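Local coordinates for tryptophanyl-tRNA synthetase (Cryptosporidium parvum Iowa II, PDB 3HV0), which probably charges tRNA(Trp) with L-tryptophan using ATP, this chain being the C-terminal part that holds the class I synthetase core, with tryptophan bound, at residues Phe75-Gly80 / Leu223-Ile228; Pro95-Lys100 / Ile143-Asp148. One frame throughout, in Å; residues are numbered along the deposited sequence.

Interaction 1 (Phe75-Gly80 / Leu223-Ile228); sequences FYLYTG and LVPHAI. With TRP (tryptophan), chain C.
The tryptophan pocket of this class I synthetase opens at the C-terminal ends of two neighbouring parallel strands of its Rossmann-type sheet, and Y78 and V224 meet there beside the bound amino acid. The backbones join first: L223 N gives a nearly linear bond to Y76 O (2.8 Å), and L223 O accepts from Y78 N at 2.9 Å, so L223 bonds on both sides of L77, its bridge partner. Farther along, P225 has no N-H to offer, and its carbonyl turns to a side chain, taking a bond from T79 OG1 (2.9 Å); with chi1 at -153°, that hydroxyl lies anti to T79 N and reaches the next strand.

On one face of the sheet L77 and L223 lie side by side, CD2 to CD2 at 4.1 Å, while CE1 of the F75 ring rests near L223 CB. Helix 62-70 packs on F75 and L223, and helix 93-106 on L77 and P225. On the other face Y78 and V224 run alongside each other, Y78 CD2 being 4.0 Å from V224 CG2.

The bound tryptophan lies against both strand ends. Its indole turns the NE1/CZ2 edge to the Y78 ring, nearly perpendicular to it, with TRP CZ2 above one face toward the rim. TRP NE1 gives a fairly straight bond to Y78 OH (3.1 Å, 163°). Q113 OE1 and the main-chain O of Q201 also hydrogen-bond to that hydroxyl. H226 CB touches the rim of the six-membered ring, 3.4 Å from TRP CZ3, and G80 CA lies directly over the indole face, 3.4 Å from TRP CD2. Apolar carbons thus embrace the indole while its one N-H finds a hydroxyl held by several partners, consistent with recognition of tryptophan by shape and hydrogen bonding.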
ATOM      1  N   PHE A  75      14.372  20.882  11.725  1.00 26.12           N
ATOM      2  CA  PHE A  75      13.910  20.171  10.544  1.00 25.67           C
ATOM      3  C   PHE A  75      14.349  18.713  10.719  1.00 25.17           C
ATOM      4  O   PHE A  75      14.858  18.356  11.780  1.00 25.03           O
ATOM      5  CB  PHE A  75      14.506  20.794   9.274  1.00 25.70           C
ATOM      6  CG  PHE A  75      16.008  20.691   9.179  1.00 25.52           C
ATOM      7  CD1 PHE A  75      16.602  19.692   8.425  1.00 26.37           C
ATOM      8  CD2 PHE A  75      16.817  21.607   9.825  1.00 26.81           C
ATOM      9  CE1 PHE A  75      17.976  19.595   8.325  1.00 26.44           C
ATOM     10  CE2 PHE A  75      18.192  21.527   9.739  1.00 26.49           C
ATOM     11  CZ  PHE A  75      18.772  20.511   8.997  1.00 27.40           C
ATOM     12  N   TYR A  76      14.148  17.882   9.704  1.00 24.68           N
ATOM     13  CA  TYR A  76      14.599  16.482   9.767  1.00 24.46           C
ATOM     14  C   TYR A  76      15.213  15.973   8.485  1.00 24.29           C
ATOM     15  O   TYR A  76      14.982  16.529   7.410  1.00 23.94           O
ATOM     16  CB  TYR A  76      13.479  15.539  10.226  1.00 24.03           C
ATOM     17  CG  TYR A  76      12.395  15.166   9.226  1.00 23.87           C
ATOM     18  CD1 TYR A  76      11.332  16.021   8.986  1.00 23.00           C
ATOM     19  CD2 TYR A  76      12.379  13.919   8.604  1.00 23.68           C
ATOM     20  CE1 TYR A  76      10.306  15.685   8.121  1.00 23.42           C
ATOM     21  CE2 TYR A  76      11.354  13.569   7.716  1.00 23.74           C
ATOM     22  CZ  TYR A  76      10.303  14.452   7.490  1.00 25.08           C
ATOM     23  OH  TYR A  76       9.255  14.138   6.622  1.00 24.90           O
ATOM     24  N   LEU A  77      16.011  14.914   8.627  1.00 24.26           N
ATOM     25  CA  LEU A  77      16.679  14.280   7.496  1.00 24.40           C
ATOM     26  C   LEU A  77      15.914  13.022   7.114  1.00 24.20           C
ATOM     27  O   LEU A  77      15.346  12.387   7.949  1.00 24.65           O
ATOM     28  CB  LEU A  77      18.130  13.945   7.849  1.00 24.36           C
ATOM     29  CG  LEU A  77      19.022  15.121   8.282  1.00 25.07           C
ATOM     30  CD1 LEU A  77      20.151  14.721   9.226  1.00 24.02           C
ATOM     31  CD2 LEU A  77      19.575  15.849   7.062  1.00 25.79           C
ATOM     32  N   TYR A  78      15.885  12.690   5.839  1.00 24.33           N
ATOM     33  CA  TYR A  78      15.324  11.424   5.370  1.00 24.51           C
ATOM     34  C   TYR A  78      16.230  10.860   4.279  1.00 24.55           C
ATOM     35  O   TYR A  78      16.503  11.506   3.264  1.00 24.75           O
ATOM     36  CB  TYR A  78      13.900  11.613   4.856  1.00 24.51           C
ATOM     37  CG  TYR A  78      13.350  10.551   3.906  1.00 24.56           C
ATOM     38  CD1 TYR A  78      13.525   9.199   4.143  1.00 24.47           C
ATOM     39  CD2 TYR A  78      12.597  10.919   2.806  1.00 25.44           C
ATOM     40  CE1 TYR A  78      12.993   8.253   3.292  1.00 25.26           C
ATOM     41  CE2 TYR A  78      12.063   9.978   1.946  1.00 25.32           C
ATOM     42  CZ  TYR A  78      12.261   8.641   2.191  1.00 26.65           C
ATOM     43  OH  TYR A  78      11.728   7.704   1.301  1.00 28.58           O
ATOM     44  N   THR A  79      16.728   9.659   4.524  1.00 24.20           N
ATOM     45  CA  THR A  79      17.481   8.942   3.522  1.00 24.00           C
ATOM     46  C   THR A  79      17.032   7.488   3.519  1.00 23.03           C
ATOM     47  O   THR A  79      16.238   7.112   4.340  1.00 21.48           O
ATOM     48  CB  THR A  79      18.966   9.097   3.743  1.00 23.77           C
ATOM     49  OG1 THR A  79      19.619   8.943   2.486  1.00 27.24           O
ATOM     50  CG2 THR A  79      19.498   8.073   4.702  1.00 23.33           C
ATOM     51  N   GLY A  80      17.518   6.695   2.581  1.00 23.52           N
ATOM     52  CA  GLY A  80      17.047   5.298   2.456  1.00 23.89           C
ATOM     53  C   GLY A  80      18.010   4.343   1.803  1.00 23.82           C
ATOM     54  O   GLY A  80      19.096   4.732   1.401  1.00 23.38           O
ATOM     55  N   LEU A 223      14.767  17.366   4.792  1.00 21.71           N
ATOM     56  CA  LEU A 223      15.911  17.410   3.878  1.00 21.73           C
ATOM     57  C   LEU A 223      16.302  16.011   3.534  1.00 21.69           C
ATOM     58  O   LEU A 223      16.503  15.198   4.428  1.00 22.17           O
ATOM     59  CB  LEU A 223      17.130  18.107   4.500  1.00 21.42           C
ATOM     60  CG  LEU A 223      18.385  18.110   3.617  1.00 20.43           C
ATOM     61  CD1 LEU A 223      18.119  18.776   2.297  1.00 20.68           C
ATOM     62  CD2 LEU A 223      19.558  18.796   4.270  1.00 20.09           C
ATOM     63  N   VAL A 224      16.460  15.750   2.241  1.00 21.92           N
ATOM     64  CA  VAL A 224      16.647  14.395   1.715  1.00 20.95           C
ATOM     65  C   VAL A 224      17.957  14.283   0.951  1.00 21.23           C
ATOM     66  O   VAL A 224      18.051  14.733  -0.204  1.00 20.34           O
ATOM     67  CB  VAL A 224      15.509  14.057   0.782  1.00 21.32           C
ATOM     68  CG1 VAL A 224      15.611  12.555   0.281  1.00 20.35           C
ATOM     69  CG2 VAL A 224      14.178  14.370   1.463  1.00 20.00           C
ATOM     70  N   PRO A 225      18.991  13.712   1.600  1.00 21.98           N
ATOM     71  CA  PRO A 225      20.237  13.288   0.940  1.00 22.25           C
ATOM     72  C   PRO A 225      20.028  12.065   0.065  1.00 22.60           C
ATOM     73  O   PRO A 225      19.459  11.079   0.514  1.00 22.57           O
ATOM     74  CB  PRO A 225      21.145  12.922   2.109  1.00 22.20           C
ATOM     75  CG  PRO A 225      20.663  13.748   3.237  1.00 22.64           C
ATOM     76  CD  PRO A 225      19.166  13.796   3.061  1.00 22.44           C
ATOM     77  N   HIS A 226      20.482  12.115  -1.174  1.00 23.22           N
ATOM     78  CA  HIS A 226      20.351  10.932  -2.039  1.00 23.85           C
ATOM     79  C   HIS A 226      21.321  10.921  -3.220  1.00 24.24           C
ATOM     80  O   HIS A 226      21.817  11.957  -3.654  1.00 24.86           O
ATOM     81  CB  HIS A 226      18.891  10.763  -2.507  1.00 23.20           C
ATOM     82  CG  HIS A 226      18.357  11.910  -3.313  1.00 23.00           C
ATOM     83  ND1 HIS A 226      18.564  12.028  -4.671  1.00 23.32           N
ATOM     84  CD2 HIS A 226      17.552  12.947  -2.967  1.00 22.54           C
ATOM     85  CE1 HIS A 226      17.949  13.112  -5.118  1.00 20.97           C
ATOM     86  NE2 HIS A 226      17.321  13.683  -4.107  1.00 19.47           N
ATOM     87  N   ALA A 227      21.614   9.736  -3.728  1.00 25.01           N
ATOM     88  CA  ALA A 227      22.327   9.626  -4.994  1.00 25.36           C
ATOM     89  C   ALA A 227      21.457  10.307  -6.037  1.00 25.86           C
ATOM     90  O   ALA A 227      20.227  10.275  -5.943  1.00 25.94           O
ATOM     91  CB  ALA A 227      22.564   8.174  -5.353  1.00 25.12           C
ATOM     92  N   ILE A 228      22.086  10.952  -7.008  1.00 26.37           N
ATOM     93  CA  ILE A 228      21.346  11.757  -7.969  1.00 26.78           C
ATOM     94  C   ILE A 228      20.292  10.947  -8.707  1.00 27.21           C
ATOM     95  O   ILE A 228      19.313  11.496  -9.180  1.00 27.59           O
ATOM     96  CB  ILE A 228      22.275  12.436  -8.995  1.00 26.84           C
ATOM     97  CG1 ILE A 228      21.488  13.411  -9.869  1.00 26.88           C
ATOM     98  CG2 ILE A 228      22.960  11.399  -9.895  1.00 26.74           C
ATOM     99  CD1 ILE A 228      20.395  14.142  -9.129  1.00 26.67           C
TER
HETATM  100  N   TRP C   1      14.962   3.065  -3.448  1.00 40.92           N
HETATM  101  CA  TRP C   1      16.268   3.535  -2.899  1.00 41.82           C
HETATM  102  C   TRP C   1      17.396   2.660  -3.424  1.00 42.03           C
HETATM  103  O   TRP C   1      17.150   1.523  -3.869  1.00 42.03           O
HETATM  104  CB  TRP C   1      16.277   3.566  -1.357  1.00 41.01           C
HETATM  105  CG  TRP C   1      15.672   4.818  -0.769  1.00 40.98           C
HETATM  106  CD1 TRP C   1      14.441   4.940  -0.170  1.00 39.94           C
HETATM  107  CD2 TRP C   1      16.270   6.123  -0.702  1.00 40.06           C
HETATM  108  NE1 TRP C   1      14.246   6.225   0.258  1.00 39.06           N
HETATM  109  CE2 TRP C   1      15.344   6.975  -0.068  1.00 39.94           C
HETATM  110  CE3 TRP C   1      17.491   6.648  -1.114  1.00 39.82           C
HETATM  111  CZ2 TRP C   1      15.605   8.324   0.162  1.00 41.23           C
HETATM  112  CZ3 TRP C   1      17.745   7.989  -0.888  1.00 41.50           C
HETATM  113  CH2 TRP C   1      16.797   8.817  -0.264  1.00 40.91           C
HETATM  114  OXT TRP C   1      18.560   3.103  -3.412  1.00 42.53           O

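Interaction 2 (Pro95-Lys100 / Ile143-Asp148); sequences PFLFTK and IACGFD
Aromatic packing comes first: F147 reaches from the loop to the side of helix 93-106 and meets F96 there. The two side chains cross at about a right angle, with F147 CZ at the edge of the F96 ring, near its plane, 3.9 Å from F96 CD1. The F147 ring also lies against the helix backbone, its CZ 3.4 Å from F96 O and its CE2 3.6 Å from K100 N. T99 CG2 and K100 CB add aliphatic contacts to CE2, the latter at 3.7 Å. F147 has chi1 at -66°, CG anti to the carbonyl carbon, and this brings the end of the ring in against the helix.

The sulfur makes a smaller apolar patch. C145 SG rests 4.1 Å from F96 CB, and L97 CD2 bends back to touch the same sulfur on the more exposed flank.

Polar contact falls to K100. Its chain, bent at chi2 and chi4, runs alongside the C145 and G146 carbonyls with CG 3.6 Å from C145 O, and its NZ bonds to G146 O at 2.8 Å. The ammonium approaches from above the carbonyl plane, 44° out of it. A salt bridge to D104, one turn on, gives NZ a second partner and probably steadies the lysine beside the loop.

G146 leaves helical angles with positive phi, closing the type I turn that starts at I143, where G146 N bonds to I143 O. F147 also packs on L110 of strand 110-114 and on F377 of helix 371-378. A glycine with positive phi just after a helix, followed by a buried hydrophobic residue, is a familiar way to end a helix; here it leads helix 128-143 toward strand 152-156 at the edge of the Rossmann-type sheet.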
ATOM      1  N   PRO A  95      26.104   8.185   0.833  1.00 27.28           N
ATOM      2  CA  PRO A  95      25.050   9.015   1.415  1.00 27.04           C
ATOM      3  C   PRO A  95      24.893   8.869   2.932  1.00 26.64           C
ATOM      4  O   PRO A  95      24.576   9.841   3.597  1.00 27.49           O
ATOM      5  CB  PRO A  95      23.787   8.532   0.692  1.00 26.92           C
ATOM      6  CG  PRO A  95      24.267   7.872  -0.523  1.00 26.84           C
ATOM      7  CD  PRO A  95      25.556   7.222  -0.130  1.00 27.10           C
ATOM      8  N   PHE A  96      25.131   7.675   3.474  1.00 26.03           N
ATOM      9  CA  PHE A  96      24.984   7.426   4.914  1.00 25.23           C
ATOM     10  C   PHE A  96      26.043   8.151   5.766  1.00 24.94           C
ATOM     11  O   PHE A  96      25.701   8.789   6.767  1.00 24.22           O
ATOM     12  CB  PHE A  96      24.940   5.923   5.218  1.00 24.99           C
ATOM     13  CG  PHE A  96      23.605   5.299   4.909  1.00 25.08           C
ATOM     14  CD1 PHE A  96      22.536   5.476   5.757  1.00 24.77           C
ATOM     15  CD2 PHE A  96      23.404   4.598   3.738  1.00 24.18           C
ATOM     16  CE1 PHE A  96      21.304   4.954   5.458  1.00 24.00           C
ATOM     17  CE2 PHE A  96      22.179   4.064   3.444  1.00 23.79           C
ATOM     18  CZ  PHE A  96      21.129   4.235   4.301  1.00 23.57           C
ATOM     19  N   LEU A  97      27.306   8.058   5.361  1.00 24.84           N
ATOM     20  CA  LEU A  97      28.382   8.799   6.022  1.00 25.03           C
ATOM     21  C   LEU A  97      28.128  10.310   5.980  1.00 25.06           C
ATOM     22  O   LEU A  97      28.383  11.029   6.947  1.00 25.54           O
ATOM     23  CB  LEU A  97      29.749   8.471   5.409  1.00 24.88           C
ATOM     24  CG  LEU A  97      30.372   7.083   5.652  1.00 25.47           C
ATOM     25  CD1 LEU A  97      31.823   7.060   5.135  1.00 24.81           C
ATOM     26  CD2 LEU A  97      30.325   6.633   7.104  1.00 24.43           C
ATOM     27  N   PHE A  98      27.590  10.792   4.867  1.00 25.20           N
ATOM     28  CA  PHE A  98      27.271  12.221   4.731  1.00 25.23           C
ATOM     29  C   PHE A  98      26.122  12.680   5.648  1.00 25.25           C
ATOM     30  O   PHE A  98      26.198  13.728   6.290  1.00 25.99           O
ATOM     31  CB  PHE A  98      26.933  12.541   3.289  1.00 24.98           C
ATOM     32  CG  PHE A  98      26.826  13.992   3.017  1.00 25.28           C
ATOM     33  CD1 PHE A  98      27.957  14.792   3.054  1.00 26.51           C
ATOM     34  CD2 PHE A  98      25.598  14.568   2.737  1.00 25.71           C
ATOM     35  CE1 PHE A  98      27.877  16.147   2.810  1.00 26.76           C
ATOM     36  CE2 PHE A  98      25.490  15.904   2.478  1.00 26.06           C
ATOM     37  CZ  PHE A  98      26.638  16.714   2.507  1.00 27.36           C
ATOM     38  N   THR A  99      25.074  11.874   5.718  1.00 24.63           N
ATOM     39  CA  THR A  99      23.965  12.121   6.626  1.00 24.18           C
ATOM     40  C   THR A  99      24.349  12.135   8.114  1.00 24.41           C
ATOM     41  O   THR A  99      23.787  12.890   8.904  1.00 24.15           O
ATOM     42  CB  THR A  99      22.921  11.039   6.465  1.00 24.43           C
ATOM     43  OG1 THR A  99      22.524  10.957   5.081  1.00 23.11           O
ATOM     44  CG2 THR A  99      21.724  11.346   7.389  1.00 24.02           C
ATOM     45  N   LYS A 100      25.268  11.263   8.512  1.00 24.56           N
ATOM     46  CA  LYS A 100      25.749  11.253   9.894  1.00 24.52           C
ATOM     47  C   LYS A 100      26.393  12.610  10.169  1.00 24.40           C
ATOM     48  O   LYS A 100      26.129  13.232  11.185  1.00 23.84           O
ATOM     49  CB  LYS A 100      26.768  10.118  10.106  1.00 24.90           C
ATOM     50  CG  LYS A 100      27.031   9.729  11.564  1.00 24.30           C
ATOM     51  CD  LYS A 100      28.350  10.284  12.062  1.00 25.55           C
ATOM     52  CE  LYS A 100      28.606   9.992  13.571  1.00 25.50           C
ATOM     53  NZ  LYS A 100      27.497  10.483  14.454  1.00 24.31           N
ATOM     54  N   ILE A 143      23.548   1.191  11.120  1.00 24.75           N
ATOM     55  CA  ILE A 143      23.813   1.625  12.507  1.00 25.05           C
ATOM     56  C   ILE A 143      25.317   1.703  12.789  1.00 25.48           C
ATOM     57  O   ILE A 143      25.775   2.542  13.580  1.00 25.62           O
ATOM     58  CB  ILE A 143      23.129   0.696  13.530  1.00 24.93           C
ATOM     59  CG1 ILE A 143      21.607   0.817  13.419  1.00 24.80           C
ATOM     60  CG2 ILE A 143      23.565   1.017  14.958  1.00 24.14           C
ATOM     61  CD1 ILE A 143      20.865  -0.376  13.949  1.00 23.74           C
ATOM     62  N   ALA A 144      26.083   0.844  12.120  1.00 25.75           N
ATOM     63  CA  ALA A 144      27.547   0.840  12.258  1.00 25.92           C
ATOM     64  C   ALA A 144      28.232   2.137  11.797  1.00 25.92           C
ATOM     65  O   ALA A 144      29.411   2.300  12.026  1.00 26.55           O
ATOM     66  CB  ALA A 144      28.153  -0.376  11.529  1.00 25.54           C
ATOM     67  N   CYS A 145      27.507   3.041  11.141  1.00 26.19           N
ATOM     68  CA  CYS A 145      28.048   4.352  10.760  1.00 26.21           C
ATOM     69  C   CYS A 145      28.069   5.366  11.916  1.00 26.40           C
ATOM     70  O   CYS A 145      28.550   6.496  11.763  1.00 26.37           O
ATOM     71  CB  CYS A 145      27.242   4.938   9.595  1.00 26.68           C
ATOM     72  SG  CYS A 145      27.199   3.938   8.014  1.00 27.80           S
ATOM     73  N   GLY A 146      27.519   4.982  13.065  1.00 26.45           N
ATOM     74  CA  GLY A 146      27.584   5.806  14.271  1.00 26.35           C
ATOM     75  C   GLY A 146      26.473   6.822  14.451  1.00 26.42           C
ATOM     76  O   GLY A 146      26.679   7.859  15.081  1.00 26.46           O
ATOM     77  N   PHE A 147      25.285   6.524  13.925  1.00 26.58           N
ATOM     78  CA  PHE A 147      24.124   7.381  14.133  1.00 26.57           C
ATOM     79  C   PHE A 147      23.703   7.340  15.595  1.00 26.59           C
ATOM     80  O   PHE A 147      23.910   6.336  16.273  1.00 26.43           O
ATOM     81  CB  PHE A 147      22.947   6.938  13.283  1.00 26.39           C
ATOM     82  CG  PHE A 147      23.170   7.089  11.810  1.00 27.15           C
ATOM     83  CD1 PHE A 147      23.325   5.969  10.998  1.00 26.97           C
ATOM     84  CD2 PHE A 147      23.203   8.340  11.227  1.00 27.44           C
ATOM     85  CE1 PHE A 147      23.529   6.103   9.625  1.00 26.79           C
ATOM     86  CE2 PHE A 147      23.409   8.484   9.861  1.00 27.21           C
ATOM     87  CZ  PHE A 147      23.568   7.346   9.055  1.00 27.24           C
ATOM     88  N   ASP A 148      23.103   8.434  16.062  1.00 26.64           N
ATOM     89  CA  ASP A 148      22.608   8.534  17.441  1.00 26.78           C
ATOM     90  C   ASP A 148      21.198   7.954  17.477  1.00 26.26           C
ATOM     91  O   ASP A 148      20.341   8.427  16.745  1.00 26.04           O
ATOM     92  CB  ASP A 148      22.610  10.003  17.888  1.00 26.84           C
ATOM     93  CG  ASP A 148      22.298  10.189  19.364  1.00 28.13           C
ATOM     94  OD1 ASP A 148      21.724   9.276  20.014  1.00 30.01           O
ATOM     95  OD2 ASP A 148      22.630  11.283  19.883  1.00 29.77           O
TER

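In the fold
Helix 93-106 ties the two contacts together: it follows strand 76-81 in the chain, packs on the sheet through T99 and F96, and the same two residues, with L97 and K100, meet the loop 143-148. Interaction 1 lies in the buried core and is a strand pairing, governed by backbone bonds and finished by ligand contacts. Interaction 2, about 12 Å away between centres, is only partly buried; there aromatic packing does the inner work, and a lysine bridges to a loop carbonyl nearer solvent. The junction is direct, F96 CZ lying 3.6 Å from G80 O, so one phenylalanine meets both the loop and the strand end beside the tryptophan pocket.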